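Local structure of PrgZ (Enterococcus faecalis, 4FAJ) at residues A62-G67 with I272-V277; T68-L73 with D80-T85; V267-I272 with K558-E563; Q291-P296 with L538-I543. The protein is a membrane-anchored extracellular receptor that binds a peptide pheromone and probably serves peptide uptake, as in other family 5 solute-binding proteins. One frame throughout, in Å; residues are numbered along the deposited sequence. Where two conformers were deposited one is given.

The chain enters through strand 61-66. Contact 1 pairs this strand with strand 271-276 and so closes a loop of about two hundred residues. Contact 2 is nested inside that loop: residues 68-73, just after the first strand, fold back on the start of helix 81-90. Contact 3 joins residues 267-272, which lead into strand 271-276, to the C-terminal residues 558-563. It crosses contact 1 and shares Ile272 with it. Contact 4 pairs residues 291-296 with 538-543. It opens after contact 1 has closed and is nested within contact 3. Contacts 3 and 4 both touch contact 1, and together they tie the four-stranded sheet to the seven-stranded sheet and the short antiparallel pair 543-544 with 561-562.

Contact 1 of 4, residues A62-G67 with I272-V277; sequences ATLTAG and INFQVV
Ala62 O accepts a nearly straight bond from Asn273 N at 2.8 Å, with the donor in the carbonyl plane. It is the first of five bonds in a parallel pair of strands. Thr63 and Asn273 are partners on one face of the sheet, where Thr63 OG1 lies against Asn273 CB. The backbone of Leu64 bonds on both sides of its partner Phe274: its N donates to Asn273 O at 2.8 Å, and its O accepts from Gln275 N at 3.0 Å. The CG of Leu64 is anti to its carbonyl carbon (chi1 -52°), and CD1 reaches Ile272 CG2 at 3.7 Å. Leu64 CB lies 4.2 Å from CE1 of the Phe274 ring. On the Thr63 face, Thr65 CG2 meets Val277 CG2 at 3.7 Å. Ala66 N reaches Gln275 O at 3.1 Å from above the carbonyl plane, a more bent bond than those to Ala62 O and from Leu64 N. Ala66 O takes Val277 N nearly along the C=O axis. Strand 61-66 is an outermost strand of a mixed four-stranded sheet, and strand 252-257 flanks 271-276 on its other side, with Trp253 meeting the Phe274 ring. Strand 294-297 packs on Leu64, Thr65 and Val277.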
loop_
_atom_site.group_PDB
_atom_site.type_symbol
_atom_site.label_atom_id
_atom_site.label_comp_id
_atom_site.label_asym_id
_atom_site.label_seq_id
_atom_site.Cartn_x
_atom_site.Cartn_y
_atom_site.Cartn_z
ATOM N N ALA A 62 10.449 19.228 -13.092
ATOM C CA ALA A 62 10.120 17.995 -13.805
ATOM C C ALA A 62 8.626 17.789 -13.795
ATOM O O ALA A 62 7.922 18.325 -12.928
ATOM C CB ALA A 62 10.806 16.790 -13.162
ATOM N N THR A 63 8.160 16.987 -14.748
ATOM C CA THR A 63 6.785 16.521 -14.781
ATOM C C THR A 63 6.819 14.996 -14.784
ATOM O O THR A 63 7.355 14.383 -15.707
ATOM C CB THR A 63 6.036 17.062 -16.007
ATOM O OG1 THR A 63 6.047 18.493 -15.962
ATOM C CG2 THR A 63 4.599 16.574 -16.022
ATOM N N LEU A 64 6.261 14.407 -13.732
ATOM C CA LEU A 64 6.270 12.963 -13.520
ATOM C C LEU A 64 4.842 12.429 -13.588
ATOM O O LEU A 64 3.903 13.185 -13.815
ATOM C CB LEU A 64 6.904 12.630 -12.164
ATOM C CG LEU A 64 8.294 13.237 -11.880
ATOM C CD1 LEU A 64 8.769 12.856 -10.476
ATOM C CD2 LEU A 64 9.325 12.822 -12.921
ATOM N N THR A 65 4.676 11.123 -13.395
ATOM C CA THR A 65 3.381 10.501 -13.596
ATOM C C THR A 65 2.854 9.832 -12.338
ATOM O O THR A 65 3.607 9.518 -11.415
ATOM C CB THR A 65 3.422 9.467 -14.745
ATOM O OG1 THR A 65 4.286 8.384 -14.396
ATOM C CG2 THR A 65 3.919 10.115 -16.024
ATOM N N ALA A 66 1.549 9.589 -12.343
ATOM C CA ALA A 66 0.839 8.957 -11.231
ATOM C C ALA A 66 -0.224 8.055 -11.841
ATOM O O ALA A 66 -0.657 8.292 -12.977
ATOM C CB ALA A 66 0.187 10.026 -10.343
ATOM N N GLY A 67 -0.659 7.044 -11.091
ATOM C CA GLY A 67 -1.639 6.071 -11.598
ATOM C C GLY A 67 -3.094 6.428 -11.325
ATOM O O GLY A 67 -3.988 5.966 -12.037
ATOM N N ILE A 272 7.926 20.107 -8.805
ATOM C CA ILE A 272 7.673 18.878 -9.515
ATOM C C ILE A 272 6.181 18.843 -9.809
ATOM O O ILE A 272 5.367 19.030 -8.900
ATOM C CB ILE A 272 8.085 17.640 -8.678
ATOM C CG1 ILE A 272 9.457 17.844 -8.034
ATOM C CG2 ILE A 272 8.064 16.390 -9.543
ATOM C CD1 ILE A 272 9.886 16.708 -7.114
ATOM N N ASN A 273 5.841 18.646 -11.078
ATOM C CA ASN A 273 4.457 18.493 -11.535
ATOM C C ASN A 273 4.107 17.018 -11.665
ATOM O O ASN A 273 4.979 16.191 -11.922
ATOM C CB ASN A 273 4.269 19.194 -12.888
ATOM C CG ASN A 273 4.696 20.651 -12.858
ATOM O OD1 ASN A 273 5.662 21.051 -13.527
ATOM N ND2 ASN A 273 4.004 21.442 -12.063
ATOM N N PHE A 274 2.835 16.674 -11.464
ATOM C CA PHE A 274 2.382 15.292 -11.627
ATOM C C PHE A 274 1.183 15.243 -12.570
ATOM O O PHE A 274 0.334 16.134 -12.531
ATOM C CB PHE A 274 2.029 14.674 -10.279
ATOM C CG PHE A 274 3.210 14.552 -9.355
ATOM C CD1 PHE A 274 3.944 13.373 -9.293
ATOM C CD2 PHE A 274 3.608 15.631 -8.578
ATOM C CE1 PHE A 274 5.050 13.265 -8.461
ATOM C CE2 PHE A 274 4.713 15.527 -7.737
ATOM C CZ PHE A 274 5.440 14.334 -7.691
ATOM N N GLN A 275 1.141 14.207 -13.411
ATOM C CA GLN A 275 0.058 13.977 -14.358
ATOM C C GLN A 275 -0.390 12.522 -14.274
ATOM O O GLN A 275 0.434 11.621 -14.387
ATOM C CB GLN A 275 0.540 14.283 -15.779
ATOM C CG GLN A 275 -0.383 13.777 -16.882
ATOM C CD GLN A 275 -1.653 14.578 -16.980
ATOM O OE1 GLN A 275 -1.613 15.775 -17.245
ATOM N NE2 GLN A 275 -2.797 13.923 -16.758
ATOM N N VAL A 276 -1.687 12.289 -14.094
ATOM C CA VAL A 276 -2.211 10.928 -14.081
ATOM C C VAL A 276 -2.157 10.369 -15.505
ATOM O O VAL A 276 -2.553 11.039 -16.457
ATOM C CB VAL A 276 -3.658 10.844 -13.529
ATOM C CG1 VAL A 276 -4.180 9.416 -13.614
ATOM C CG2 VAL A 276 -3.705 11.325 -12.080
ATOM N N VAL A 277 -1.642 9.148 -15.639
ATOM C CA VAL A 277 -1.603 8.449 -16.924
ATOM C C VAL A 277 -2.402 7.151 -16.822
ATOM O O VAL A 277 -2.064 6.264 -16.036
ATOM C CB VAL A 277 -0.156 8.175 -17.375
ATOM C CG1 VAL A 277 -0.120 7.336 -18.684
ATOM C CG2 VAL A 277 0.572 9.488 -17.579
#

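Contact 2 of 4, residues T68-L73 with D80-T85; sequences TPVQSL and DQTSIT
Ser83 OG accepts from Gln71 N at 2.8 Å and from Ser72 N at 3.0 Å, so two consecutive amides of the 68-73 loop share one hydroxyl oxygen. This OG lies beside its own backbone N, anti to the carbonyl carbon (chi1 -56°), where it faces both Asp80 and the loop amides. Nearby, Thr82 CG2 lies 3.3 Å from Thr68 O and also packs on Val70 CG2. The hydroxyls Thr68 OG1 and Thr82 OG1 are 3.0 Å apart. Gln71 CB sits against Asp80 OD1, and the two side chains cross at about a right angle. Asp80 forms the next shell. As the N-cap of helix 81-90 it accepts from Ser83 N at its OD2, met from above the carboxylate plane. Ser83 OG donates to the syn lone pair of Asp80 OD1 at 2.6 Å. Water 1 donates to Asp80 OD2 and to Thr68 OG1. Pro69 O is gripped from opposite faces of its plane by Thr68 OG1 and Gln71 NE2. Helix 450-459 covers Thr68, Gln71 and Asp80, and the bound peptide packs on Thr68. Because the Ser83 proton goes to Asp80, its oxygen is left to accept from the loop amides. The carboxylate that caps the helix thus also orients the hydroxyl that holds the loop.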
loop_
_atom_site.group_PDB
_atom_site.type_symbol
_atom_site.label_atom_id
_atom_site.label_comp_id
_atom_site.label_asym_id
_atom_site.label_seq_id
_atom_site.Cartn_x
_atom_site.Cartn_y
_atom_site.Cartn_z
ATOM N N THR A 68 -3.339 7.237 -10.286
ATOM C CA THR A 68 -4.696 7.673 -9.924
ATOM C C THR A 68 -4.648 9.095 -9.374
ATOM O O THR A 68 -3.568 9.580 -9.052
ATOM C CB THR A 68 -5.327 6.789 -8.811
ATOM O OG1 THR A 68 -4.730 7.111 -7.544
ATOM C CG2 THR A 68 -5.185 5.275 -9.097
ATOM N N PRO A 69 -5.819 9.758 -9.245
ATOM C CA PRO A 69 -5.844 11.011 -8.488
ATOM C C PRO A 69 -5.478 10.790 -7.028
ATOM O O PRO A 69 -5.540 9.668 -6.530
ATOM C CB PRO A 69 -7.298 11.474 -8.604
ATOM C CG PRO A 69 -7.829 10.744 -9.858
ATOM C CD PRO A 69 -7.150 9.423 -9.784
ATOM N N VAL A 70 -5.074 11.861 -6.360
ATOM C CA VAL A 70 -4.835 11.825 -4.924
ATOM C C VAL A 70 -6.158 11.533 -4.239
ATOM O O VAL A 70 -7.172 12.093 -4.622
ATOM C CB VAL A 70 -4.259 13.166 -4.445
ATOM C CG1 VAL A 70 -4.298 13.266 -2.925
ATOM C CG2 VAL A 70 -2.823 13.336 -4.973
ATOM N N GLN A 71 -6.151 10.639 -3.253
ATOM C CA GLN A 71 -7.361 10.243 -2.539
ATOM C C GLN A 71 -7.469 10.847 -1.125
ATOM O O GLN A 71 -8.572 11.153 -0.672
ATOM C CB GLN A 71 -7.430 8.731 -2.428
ATOM C CG GLN A 71 -7.383 8.009 -3.742
ATOM C CD GLN A 71 -8.600 8.305 -4.587
ATOM O OE1 GLN A 71 -9.726 8.129 -4.133
ATOM N NE2 GLN A 71 -8.382 8.749 -5.813
ATOM N N SER A 72 -6.331 11.031 -0.450
ATOM C CA SER A 72 -6.298 11.612 0.885
ATOM C C SER A 72 -5.078 12.520 1.076
ATOM O O SER A 72 -4.003 12.256 0.518
ATOM C CB SER A 72 -6.296 10.493 1.944
ATOM O OG SER A 72 -6.102 11.012 3.246
ATOM N N LEU A 73 -5.265 13.590 1.846
ATOM C CA LEU A 73 -4.177 14.458 2.285
ATOM C C LEU A 73 -3.965 14.371 3.804
ATOM O O LEU A 73 -3.309 15.238 4.396
ATOM C CB LEU A 73 -4.465 15.904 1.879
ATOM C CG LEU A 73 -4.681 16.183 0.397
ATOM C CD1 LEU A 73 -5.086 17.642 0.193
ATOM C CD2 LEU A 73 -3.416 15.864 -0.371
ATOM N N ASP A 80 -3.762 4.489 0.058
ATOM C CA ASP A 80 -3.434 4.174 -1.345
ATOM C C ASP A 80 -2.068 4.741 -1.746
ATOM O O ASP A 80 -1.626 5.752 -1.189
ATOM C CB ASP A 80 -4.505 4.753 -2.275
ATOM C CG ASP A 80 -4.416 6.249 -2.370
ATOM O OD1 ASP A 80 -4.838 6.896 -1.384
ATOM O OD2 ASP A 80 -3.877 6.762 -3.390
ATOM N N GLN A 81 -1.419 4.107 -2.734
ATOM C CA GLN A 81 -0.061 4.478 -3.125
ATOM C C GLN A 81 0.084 5.909 -3.594
ATOM O O GLN A 81 1.054 6.557 -3.236
ATOM C CB GLN A 81 0.537 3.544 -4.199
ATOM C CG GLN A 81 2.039 3.883 -4.575
ATOM C CD GLN A 81 3.064 3.852 -3.386
ATOM O OE1 GLN A 81 3.423 4.905 -2.803
ATOM N NE2 GLN A 81 3.550 2.652 -3.049
ATOM N N THR A 82 -0.846 6.419 -4.399
ATOM C CA THR A 82 -0.699 7.801 -4.900
ATOM C C THR A 82 -0.710 8.828 -3.766
ATOM O O THR A 82 0.117 9.747 -3.740
ATOM C CB THR A 82 -1.792 8.185 -5.902
ATOM O OG1 THR A 82 -1.807 7.251 -6.996
ATOM C CG2 THR A 82 -1.586 9.614 -6.431
ATOM N N SER A 83 -1.659 8.695 -2.847
ATOM C CA SER A 83 -1.723 9.607 -1.697
ATOM C C SER A 83 -0.480 9.474 -0.805
ATOM O O SER A 83 0.046 10.465 -0.297
ATOM C CB SER A 83 -2.971 9.337 -0.873
ATOM O OG SER A 83 -4.140 9.419 -1.662
ATOM N N ILE A 84 -0.001 8.249 -0.633
ATOM C CA ILE A 84 1.123 7.988 0.264
ATOM C C ILE A 84 2.447 8.514 -0.296
ATOM O O ILE A 84 3.220 9.120 0.445
ATOM C CB ILE A 84 1.182 6.507 0.653
ATOM C CG1 ILE A 84 0.086 6.225 1.685
ATOM C CG2 ILE A 84 2.554 6.136 1.208
ATOM C CD1 ILE A 84 -0.102 4.746 1.987
ATOM N N THR A 85 2.705 8.310 -1.588
ATOM C CA THR A 85 3.844 8.967 -2.236
ATOM C C THR A 85 3.815 10.507 -2.120
ATOM O O THR A 85 4.848 11.139 -1.836
ATOM C CB THR A 85 3.965 8.549 -3.721
ATOM O OG1 THR A 85 4.402 7.182 -3.788
ATOM C CG2 THR A 85 4.981 9.443 -4.465
HETATM O O HOH W 1 -3.703 5.179 -5.493
#

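Contact 3 of 4, residues V267-I272 with K558-E563; sequences VSMDKI and KKMRIE
Water 3 accepts from Met269 N at 3.0 Å and donates to Lys558 O at 2.8 Å and to Met560 O at 2.6 Å. It thereby links three backbone groups between the two segments. Lys558 O also takes a CA-H...O contact from Val267 CA, at 3.5 Å. A second water lies 2.6 Å from Ser268 OG and gives a weak bond to Lys559 O. Ser268 CB itself rests on Met560 O and Arg561 CB. Residues 267-270 lead into strand 271-276 of the four-stranded sheet. Strand 561-562 forms a small antiparallel pair with strand 543-544, near the C terminus. Met269 and Met560 pack against each other across the two segments. Met269 is bent at both chi2 (-65°) and chi3 (-70°), which folds its end over Met560 and Ile562. Met269 CG lies 3.8 Å from Met560 CG, and Met269 SD lies 3.9 Å from Ile562 CG1. Met560 is extended throughout, and its SD reaches Ile272 CD1 at 3.9 Å. Ala62 of strand 61-66 touches both methionines, and Phe239 packs on Met269 from strand 239-243. Arg561 turns away and grips Glu563 OE2 side-on through NE and NH2. Lys558 NZ bonds to Asp263, which with Asp266 binds a zinc ion nearby.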
loop_
_atom_site.group_PDB
_atom_site.type_symbol
_atom_site.label_atom_id
_atom_site.label_comp_id
_atom_site.label_asym_id
_atom_site.label_seq_id
_atom_site.Cartn_x
_atom_site.Cartn_y
_atom_site.Cartn_z
ATOM N N VAL A 267 17.671 19.980 -0.792
ATOM C CA VAL A 267 16.639 19.936 -1.812
ATOM C C VAL A 267 16.977 20.863 -2.984
ATOM O O VAL A 267 17.125 22.071 -2.798
ATOM C CB VAL A 267 15.263 20.314 -1.195
ATOM C CG1 VAL A 267 14.135 20.165 -2.219
ATOM C CG2 VAL A 267 14.986 19.426 0.005
ATOM N N SER A 268 17.090 20.296 -4.184
ATOM C CA SER A 268 17.412 21.088 -5.391
ATOM C C SER A 268 16.200 21.471 -6.223
ATOM O O SER A 268 16.220 22.492 -6.882
ATOM C CB SER A 268 18.382 20.338 -6.301
ATOM O OG SER A 268 19.555 19.967 -5.606
ATOM N N MET A 269 15.160 20.636 -6.239
ATOM C CA MET A 269 14.038 20.888 -7.130
ATOM C C MET A 269 13.224 22.097 -6.672
ATOM O O MET A 269 12.895 22.221 -5.495
ATOM C CB MET A 269 13.131 19.656 -7.236
ATOM C CG MET A 269 13.812 18.435 -7.842
ATOM S SD MET A 269 14.300 18.643 -9.565
ATOM C CE MET A 269 12.718 18.654 -10.406
ATOM N N ASP A 270 12.906 22.978 -7.619
ATOM C CA ASP A 270 12.039 24.130 -7.371
ATOM C C ASP A 270 10.587 23.684 -7.346
ATOM O O ASP A 270 9.805 24.110 -6.502
ATOM C CB ASP A 270 12.200 25.171 -8.475
ATOM C CG ASP A 270 13.596 25.795 -8.511
ATOM O OD1 ASP A 270 14.323 25.775 -7.494
ATOM O OD2 ASP A 270 13.959 26.318 -9.582
ATOM N N LYS A 271 10.225 22.840 -8.303
ATOM C CA LYS A 271 8.908 22.220 -8.306
ATOM C C LYS A 271 8.881 20.962 -9.148
ATOM O O LYS A 271 9.699 20.768 -10.058
ATOM C CB LYS A 271 7.811 23.186 -8.765
ATOM C CG LYS A 271 8.094 23.910 -10.049
ATOM C CD LYS A 271 6.830 24.632 -10.594
ATOM C CE LYS A 271 6.203 23.834 -11.744
ATOM N NZ LYS A 271 4.793 24.220 -12.101
ATOM N N ILE A 272 7.926 20.107 -8.805
ATOM C CA ILE A 272 7.673 18.878 -9.515
ATOM C C ILE A 272 6.181 18.843 -9.809
ATOM O O ILE A 272 5.367 19.030 -8.900
ATOM C CB ILE A 272 8.085 17.640 -8.678
ATOM C CG1 ILE A 272 9.457 17.844 -8.034
ATOM C CG2 ILE A 272 8.064 16.390 -9.543
ATOM C CD1 ILE A 272 9.886 16.708 -7.114
ATOM N N LYS A 558 13.182 13.954 -2.471
ATOM C CA LYS A 558 13.853 14.955 -1.647
ATOM C C LYS A 558 15.154 15.476 -2.275
ATOM O O LYS A 558 15.375 16.680 -2.335
ATOM C CB LYS A 558 14.153 14.392 -0.249
ATOM C CG LYS A 558 15.014 15.317 0.632
ATOM C CD LYS A 558 15.132 14.774 2.064
ATOM C CE LYS A 558 16.197 15.514 2.838
ATOM N NZ LYS A 558 16.417 14.914 4.178
ATOM N N LYS A 559 16.008 14.563 -2.721
ATOM C CA LYS A 559 17.334 14.922 -3.217
ATOM C C LYS A 559 17.403 14.889 -4.748
ATOM O O LYS A 559 18.488 14.969 -5.331
ATOM C CB LYS A 559 18.397 14.010 -2.598
ATOM C CG LYS A 559 18.589 14.207 -1.097
ATOM C CD LYS A 559 19.774 13.372 -0.581
ATOM C CE LYS A 559 19.762 13.190 0.946
ATOM N NZ LYS A 559 20.717 14.095 1.658
ATOM N N MET A 560 16.240 14.810 -5.394
ATOM C CA MET A 560 16.141 14.822 -6.855
ATOM C C MET A 560 16.806 16.067 -7.440
ATOM O O MET A 560 16.713 17.147 -6.858
ATOM C CB MET A 560 14.665 14.789 -7.268
ATOM C CG MET A 560 14.377 14.837 -8.760
ATOM S SD MET A 560 12.594 14.735 -9.058
ATOM C CE MET A 560 12.564 14.791 -10.846
ATOM N N ARG A 561 17.469 15.911 -8.585
ATOM C CA ARG A 561 17.998 17.055 -9.339
ATOM C C ARG A 561 18.026 16.783 -10.845
ATOM O O ARG A 561 17.975 15.632 -11.273
ATOM C CB ARG A 561 19.396 17.436 -8.846
ATOM C CG ARG A 561 20.481 16.440 -9.198
ATOM C CD ARG A 561 21.829 16.863 -8.628
ATOM N NE ARG A 561 22.922 16.139 -9.278
ATOM C CZ ARG A 561 23.386 14.948 -8.900
ATOM N NH1 ARG A 561 22.881 14.318 -7.855
ATOM N NH2 ARG A 561 24.383 14.383 -9.574
ATOM N N ILE A 562 18.097 17.851 -11.637
ATOM C CA ILE A 562 18.135 17.759 -13.090
ATOM C C ILE A 562 19.541 18.135 -13.543
ATOM O O ILE A 562 20.012 19.231 -13.246
ATOM C CB ILE A 562 17.105 18.701 -13.767
ATOM C CG1 ILE A 562 15.699 18.502 -13.196
ATOM C CG2 ILE A 562 17.085 18.485 -15.278
ATOM C CD1 ILE A 562 15.183 17.067 -13.294
ATOM N N GLU A 563 20.205 17.219 -14.247
ATOM C CA GLU A 563 21.525 17.467 -14.832
ATOM C C GLU A 563 21.456 17.335 -16.351
ATOM O O GLU A 563 21.148 16.254 -16.853
ATOM C CB GLU A 563 22.535 16.442 -14.319
ATOM C CG GLU A 563 23.032 16.657 -12.905
ATOM C CD GLU A 563 24.326 15.880 -12.619
ATOM O OE1 GLU A 563 24.818 15.146 -13.516
ATOM O OE2 GLU A 563 24.852 16.004 -11.493
HETATM O O HOH W 2 19.539 17.868 -3.996
HETATM O O HOH W 3 15.456 17.983 -4.765
#

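Contact 4 of 4, residues Q291-P296 with L538-I543; sequences QLDEAP and LEKSKI
Strand 294-297 pairs antiparallel with the end of strand 528-539 in the mixed seven-stranded sheet. Ala295 and Leu538 form a hydrogen-bonded pair: Ala295 N donates to Leu538 O at 3.1 Å, and Leu538 N returns a bond to Ala295 O at 2.9 Å. Glu294 and Glu539 are the adjacent non-hydrogen-bonded pair. Their side chains run side by side, and Glu294 OE2 comes within 3.5 Å of Glu539 OE1. Lys537 forms a salt bridge with Glu539, which would ease the repulsion between these like charges. Beyond the strand, Lys540 N donates to Asp293 O at 3.1 Å. Lys540 begins a type I turn that ends at Ile543. From within that turn Lys542 reaches back along an extended chain, and its NZ makes a salt bridge to Asp293 OD1 at 2.9 Å. The ammonium approaches from above the carboxylate plane, 46° out of it. Lys540 CG packs on Asp293 CA. Lys540 NZ hydrogen-bonds to Tyr287 O, and Lys540 also makes a cation-pi contact with that tyrosine. On strand 61-66, Thr63 N bonds to Asp293 OD2 and Thr65 N to Glu294 OE1. Helix 280-288 covers Leu292, Ala295 and Leu538, and strand 561-562 packs on Lys542 and Ile543.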
loop_
_atom_site.group_PDB
_atom_site.type_symbol
_atom_site.label_atom_id
_atom_site.label_comp_id
_atom_site.label_asym_id
_atom_site.label_seq_id
_atom_site.Cartn_x
_atom_site.Cartn_y
_atom_site.Cartn_z
ATOM N N GLN A 291 7.099 16.238 -23.091
ATOM C CA GLN A 291 6.010 16.765 -22.257
ATOM C C GLN A 291 5.845 15.996 -20.944
ATOM O O GLN A 291 5.105 16.426 -20.068
ATOM C CB GLN A 291 4.690 16.747 -23.033
ATOM C CG GLN A 291 4.679 17.655 -24.241
ATOM C CD GLN A 291 5.035 19.076 -23.874
ATOM O OE1 GLN A 291 6.066 19.594 -24.287
ATOM N NE2 GLN A 291 4.198 19.701 -23.061
ATOM N N LEU A 292 6.510 14.854 -20.827
ATOM C CA LEU A 292 6.600 14.120 -19.577
ATOM C C LEU A 292 8.040 13.654 -19.417
ATOM O O LEU A 292 8.703 13.345 -20.410
ATOM C CB LEU A 292 5.668 12.897 -19.593
ATOM C CG LEU A 292 4.167 13.079 -19.342
ATOM C CD1 LEU A 292 3.396 11.729 -19.516
ATOM C CD2 LEU A 292 3.888 13.659 -17.965
ATOM N N ASP A 293 8.509 13.576 -18.174
ATOM C CA ASP A 293 9.872 13.125 -17.894
ATOM C C ASP A 293 9.925 11.646 -17.459
ATOM O O ASP A 293 10.995 11.093 -17.228
ATOM C CB ASP A 293 10.517 14.048 -16.852
ATOM C CG ASP A 293 10.633 15.485 -17.349
ATOM O OD1 ASP A 293 11.132 15.667 -18.472
ATOM O OD2 ASP A 293 10.228 16.434 -16.635
ATOM N N GLU A 294 8.766 11.006 -17.362
ATOM C CA GLU A 294 8.693 9.556 -17.204
ATOM C C GLU A 294 7.404 9.058 -17.848
ATOM O O GLU A 294 6.484 9.841 -18.081
ATOM C CB GLU A 294 8.753 9.150 -15.722
ATOM C CG GLU A 294 7.541 9.523 -14.937
ATOM C CD GLU A 294 7.583 9.071 -13.487
ATOM O OE1 GLU A 294 6.563 9.264 -12.793
ATOM O OE2 GLU A 294 8.615 8.534 -13.032
ATOM N N ALA A 295 7.374 7.770 -18.168
ATOM C CA ALA A 295 6.216 7.130 -18.771
ATOM C C ALA A 295 6.124 5.685 -18.307
ATOM O O ALA A 295 7.088 4.930 -18.455
ATOM C CB ALA A 295 6.302 7.190 -20.298
ATOM N N PRO A 296 4.967 5.281 -17.749
ATOM C CA PRO A 296 4.827 3.887 -17.343
ATOM C C PRO A 296 4.675 2.980 -18.559
ATOM O O PRO A 296 4.207 3.436 -19.619
ATOM C CB PRO A 296 3.538 3.898 -16.512
ATOM C CG PRO A 296 2.739 4.990 -17.119
ATOM C CD PRO A 296 3.749 6.054 -17.448
ATOM N N LEU A 538 9.929 4.373 -18.798
ATOM C CA LEU A 538 10.986 5.183 -19.356
ATOM C C LEU A 538 11.224 6.325 -18.390
ATOM O O LEU A 538 10.280 6.836 -17.801
ATOM C CB LEU A 538 10.570 5.748 -20.710
ATOM C CG LEU A 538 10.231 4.719 -21.784
ATOM C CD1 LEU A 538 9.654 5.403 -23.032
ATOM C CD2 LEU A 538 11.471 3.884 -22.119
ATOM N N GLU A 539 12.477 6.738 -18.220
ATOM C CA GLU A 539 12.771 7.919 -17.413
ATOM C C GLU A 539 13.902 8.707 -18.048
ATOM O O GLU A 539 14.905 8.138 -18.454
ATOM C CB GLU A 539 13.105 7.521 -15.970
ATOM C CG GLU A 539 13.368 8.707 -15.057
ATOM C CD GLU A 539 13.261 8.349 -13.589
ATOM O OE1 GLU A 539 12.132 8.090 -13.125
ATOM O OE2 GLU A 539 14.307 8.327 -12.903
ATOM N N LYS A 540 13.724 10.017 -18.163
ATOM C CA LYS A 540 14.705 10.837 -18.868
ATOM C C LYS A 540 16.030 10.747 -18.111
ATOM O O LYS A 540 16.046 10.734 -16.876
ATOM C CB LYS A 540 14.238 12.292 -18.988
ATOM C CG LYS A 540 12.935 12.498 -19.776
ATOM C CD LYS A 540 13.132 12.372 -21.277
ATOM C CE LYS A 540 11.815 12.614 -22.035
ATOM N NZ LYS A 540 11.989 12.586 -23.508
ATOM N N SER A 541 17.122 10.688 -18.871
ATOM C CA SER A 541 18.481 10.557 -18.331
ATOM C C SER A 541 18.849 11.696 -17.387
ATOM O O SER A 541 19.586 11.492 -16.424
ATOM C CB SER A 541 19.498 10.523 -19.475
ATOM O OG SER A 541 19.159 9.544 -20.441
ATOM N N LYS A 542 18.325 12.889 -17.662
ATOM C CA LYS A 542 18.651 14.094 -16.879
ATOM C C LYS A 542 18.188 14.009 -15.411
ATOM O O LYS A 542 18.702 14.737 -14.558
ATOM C CB LYS A 542 18.040 15.338 -17.545
ATOM C CG LYS A 542 16.522 15.434 -17.349
ATOM C CD LYS A 542 15.837 16.465 -18.256
ATOM C CE LYS A 542 14.336 16.479 -17.958
ATOM N NZ LYS A 542 13.492 17.261 -18.903
ATOM N N ILE A 543 17.209 13.144 -15.126
ATOM C CA ILE A 543 16.701 12.968 -13.765
ATOM C C ILE A 543 17.697 12.192 -12.919
ATOM O O ILE A 543 18.001 11.042 -13.228
ATOM C CB ILE A 543 15.357 12.180 -13.733
ATOM C CG1 ILE A 543 14.289 12.856 -14.605
ATOM C CG2 ILE A 543 14.860 11.994 -12.289
ATOM C CD1 ILE A 543 14.168 14.321 -14.420
#